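Local structure of glycosyl transferase family 8 (Streptococcus pneumoniae, 5GVV) at residues I306-Y309 with T310-N314; M334-E337 with Q338-A342. The protein transfers galactose from UDP-galactose to the terminal glucose of the already glycosylated serine-rich repeat protein PsrP, as the third step of its O-glycosylation. All blocks are in the same frame, centred on the assembly; numbering follows the deposited sequence.

Interaction 1: I306-Y309 with T310-N314; sequences IVAY and TNMAN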
# COMPACT_ATOMS: atom_id res chain seq x y z
N ILE A 306 20.46 14.24 10.40
CA ILE A 306 21.61 13.52 10.94
C ILE A 306 22.11 12.54 9.89
O ILE A 306 21.40 11.60 9.51
CB ILE A 306 21.27 12.78 12.24
CG1 ILE A 306 20.58 13.72 13.23
CG2 ILE A 306 22.53 12.19 12.87
CD1 ILE A 306 21.39 14.97 13.55
N VAL A 307 23.34 12.76 9.42
CA VAL A 307 23.89 12.00 8.30
C VAL A 307 25.02 11.11 8.79
O VAL A 307 25.76 11.49 9.70
CB VAL A 307 24.41 12.96 7.21
CG1 VAL A 307 24.87 12.20 5.98
CG2 VAL A 307 23.32 13.96 6.84
N ALA A 308 25.14 9.92 8.22
CA ALA A 308 26.28 9.04 8.48
C ALA A 308 26.68 8.39 7.17
O ALA A 308 25.86 8.32 6.24
CB ALA A 308 25.93 7.99 9.52
N TYR A 309 27.91 7.92 7.09
CA TYR A 309 28.42 7.27 5.88
C TYR A 309 28.32 5.75 6.02
O TYR A 309 28.82 5.01 5.17
CB TYR A 309 29.88 7.66 5.63
CG TYR A 309 30.11 9.11 5.24
CD1 TYR A 309 29.07 9.90 4.76
CD2 TYR A 309 31.38 9.68 5.34
CE1 TYR A 309 29.29 11.23 4.40
CE2 TYR A 309 31.60 11.00 4.98
CZ TYR A 309 30.56 11.77 4.51
OH TYR A 309 30.78 13.08 4.14
N THR A 310 27.67 5.29 7.08
CA THR A 310 27.67 3.87 7.40
C THR A 310 26.36 3.50 8.09
O THR A 310 25.47 4.34 8.23
CB THR A 310 28.85 3.53 8.34
OG1 THR A 310 28.79 2.15 8.73
CG2 THR A 310 28.81 4.40 9.57
N ASN A 311 26.23 2.23 8.49
CA ASN A 311 25.06 1.78 9.25
C ASN A 311 24.94 2.56 10.56
O ASN A 311 25.95 2.96 11.14
CB ASN A 311 25.16 0.29 9.56
CG ASN A 311 24.87 -0.58 8.35
OD1 ASN A 311 23.96 -0.30 7.58
ND2 ASN A 311 25.65 -1.64 8.19
N MSE A 312 23.71 2.75 11.03
CA MSE A 312 23.50 3.51 12.26
C MSE A 312 23.00 2.63 13.39
O MSE A 312 22.30 1.64 13.17
CB MSE A 312 22.52 4.66 12.03
CG MSE A 312 23.07 5.86 11.26
SE MSE A 312 21.62 7.12 11.01
CE MSE A 312 22.59 8.67 10.34
N ALA A 313 23.36 2.99 14.62
CA ALA A 313 22.91 2.27 15.80
C ALA A 313 21.44 2.55 16.09
O ALA A 313 20.88 3.53 15.60
CB ALA A 313 23.76 2.65 17.00
N ASN A 314 20.82 1.69 16.89
CA ASN A 314 19.41 1.83 17.23
C ASN A 314 19.10 3.18 17.87
O ASN A 314 18.01 3.72 17.67
CB ASN A 314 18.96 0.70 18.16
CG ASN A 314 18.81 -0.63 17.44
OD1 ASN A 314 18.74 -0.68 16.22
ND2 ASN A 314 18.74 -1.71 18.21

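Interaction 2: M334-E337 with Q338-A342; sequences MLLE and QIVIA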
# COMPACT_ATOMS: atom_id res chain seq x y z
N MSE A 334 29.06 13.39 -1.33
CA MSE A 334 28.36 14.27 -2.27
C MSE A 334 26.94 14.54 -1.85
O MSE A 334 26.36 15.58 -2.14
CB MSE A 334 28.51 13.69 -3.67
CG MSE A 334 29.90 14.03 -4.21
SE MSE A 334 30.17 13.14 -5.98
CE MSE A 334 32.15 13.49 -6.03
N LEU A 335 26.38 13.59 -1.13
CA LEU A 335 25.01 13.74 -0.65
C LEU A 335 24.97 14.63 0.60
O LEU A 335 24.09 15.48 0.74
CB LEU A 335 24.39 12.37 -0.36
CG LEU A 335 24.49 11.41 -1.56
CD1 LEU A 335 24.03 10.00 -1.21
CD2 LEU A 335 23.70 11.95 -2.73
N LEU A 336 25.92 14.42 1.50
CA LEU A 336 26.07 15.28 2.68
C LEU A 336 26.31 16.73 2.25
O LEU A 336 25.74 17.66 2.84
CB LEU A 336 27.23 14.78 3.55
CG LEU A 336 27.57 15.41 4.91
CD1 LEU A 336 28.76 16.36 4.81
CD2 LEU A 336 26.37 16.11 5.56
N GLU A 337 27.12 16.94 1.21
CA GLU A 337 27.39 18.29 0.73
C GLU A 337 26.11 19.03 0.33
O GLU A 337 25.95 20.21 0.63
CB GLU A 337 28.39 18.28 -0.44
CG GLU A 337 28.62 19.67 -1.04
CD GLU A 337 29.75 19.71 -2.06
OE1 GLU A 337 29.94 18.72 -2.81
OE2 GLU A 337 30.45 20.74 -2.12
N GLN A 338 25.20 18.33 -0.35
CA GLN A 338 23.96 18.95 -0.80
C GLN A 338 23.05 19.30 0.38
O GLN A 338 22.34 20.31 0.35
CB GLN A 338 23.22 18.05 -1.79
CG GLN A 338 23.97 17.83 -3.11
CD GLN A 338 24.40 19.14 -3.75
OE1 GLN A 338 23.59 20.04 -3.95
NE2 GLN A 338 25.69 19.25 -4.05
N ILE A 339 23.07 18.47 1.42
CA ILE A 339 22.30 18.74 2.63
C ILE A 339 22.86 19.96 3.36
O ILE A 339 22.10 20.79 3.87
CB ILE A 339 22.26 17.51 3.57
CG1 ILE A 339 21.56 16.34 2.87
CG2 ILE A 339 21.54 17.84 4.88
CD1 ILE A 339 21.58 15.03 3.64
N VAL A 340 24.19 20.07 3.41
CA VAL A 340 24.82 21.22 4.05
C VAL A 340 24.43 22.53 3.36
O VAL A 340 24.04 23.50 4.02
CB VAL A 340 26.36 21.08 4.11
CG1 VAL A 340 26.99 22.33 4.69
CG2 VAL A 340 26.75 19.87 4.95
N ILE A 341 24.54 22.56 2.03
CA ILE A 341 24.12 23.72 1.24
C ILE A 341 22.68 24.13 1.57
O ILE A 341 22.35 25.31 1.63
CB ILE A 341 24.23 23.43 -0.27
CG1 ILE A 341 25.69 23.19 -0.67
CG2 ILE A 341 23.64 24.56 -1.10
CD1 ILE A 341 25.86 22.79 -2.12
N ALA A 342 21.83 23.13 1.81
CA ALA A 342 20.42 23.37 2.09
C ALA A 342 20.12 23.72 3.55
O ALA A 342 18.99 24.10 3.88
CB ALA A 342 19.61 22.16 1.67
O HOH W 1 27.75 17.43 -4.11

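Interaction 1: I306-Y309 with T310-N314
The flat groups that M312 meets in segment 306-309 are peptide planes rather than rings: its terminal methyl CE hangs over one face of the V307-A308 peptide, with V307 C 3.8 Å from CE and the perpendicular offset accounting for nearly all of that. The same methyl reaches I306 O at 3.3 Å, well above the carbonyl plane. Beside it, A308 CB touches M312 CE at 3.5 Å, while I306 CG2 stands further off, 4.3 Å from CE. The side chain of M312, modelled as selenomethionine, gets there because CG is anti to the carbonyl carbon (chi1 -75°) and the chain runs straight beyond CG (chi2 177°, chi3 170°), which carries CE back across the turn toward the strand. V327 and P329 also pack on M312. Y309 turns its ring the other way, toward L283, P333 and L336. The backbone N of T310, buried in the turn, has no hydrogen-bonding partner in the model. Further along, N311 OD1 bonds to N330 ND2, and A313 occupies the N-cap position of helix 314-317. The arrangement is a strand-to-helix loop at the carboxyl end of strand 302-307 in a parallel, Rossmann-like sheet.

Interaction 2: M334-E337 with Q338-A342
Helix 333-342 packs against the parallel six-stranded sheet, and this contact is two of its successive turns, joined by main-chain bonds from residue i+4 to residue i. The evidence is a run of three: I339 N donates to L335 O at 3.2 Å, V340 N to L336 O at 2.9 Å, and I341 N to E337 O at 3.1 Å, the last almost straight at the hydrogen (172°). Q338 N is held more loosely, dividing itself weakly between M334 O and L335 O. A water also donates to M334 O (3.0 Å) and to E337 OE1 (2.9 Å), and accepts from Q338 NE2 at 2.7 Å. The glutamine reaches this water by folding back at chi2 (-52°), whereas E337 is extended; its other oxygen, OE2, bonds to Y365 OH, so both ends of the carboxylate are tethered. On the inner side, L336 CD2 meets V340 CG2 at 3.8 Å, the two side chains crossing at a slant, and V340 CG2 also lies 3.2 Å from L336 O. F361 of helix 356-364 packs on L336, E337 and V340, while I339 faces V281, H305 and V307 of the sheet. F215 of the second subunit packs on M334, L335 and Q338, placing that side of the helix at the subunit interface. Such a helix, linking strand 325-328 to strand 345-348 across the two strands between them, is the connection of a beta-alpha-beta crossover in a Rossmann-like fold.

Interaction 1 precedes interaction 2 along the chain, and strand 325-328 comes between them. Their centres lie about 16 Å apart, yet they touch: V307 CG2 is 3.8 Å from I339 CD1 and 3.9 Å from L336 CD2, and Y309 OH is 3.9 Å from L336 CD1. Strand 302-307 with the turn after it thus packs directly against helix 333-342, as strand and covering helix do in a parallel alpha/beta layer. Both are part of the alpha/beta layer built on the six-stranded parallel sheet of the later part of the chain, and both lie away from the UDP and manganese site; interaction 2 additionally adjoins the second subunit.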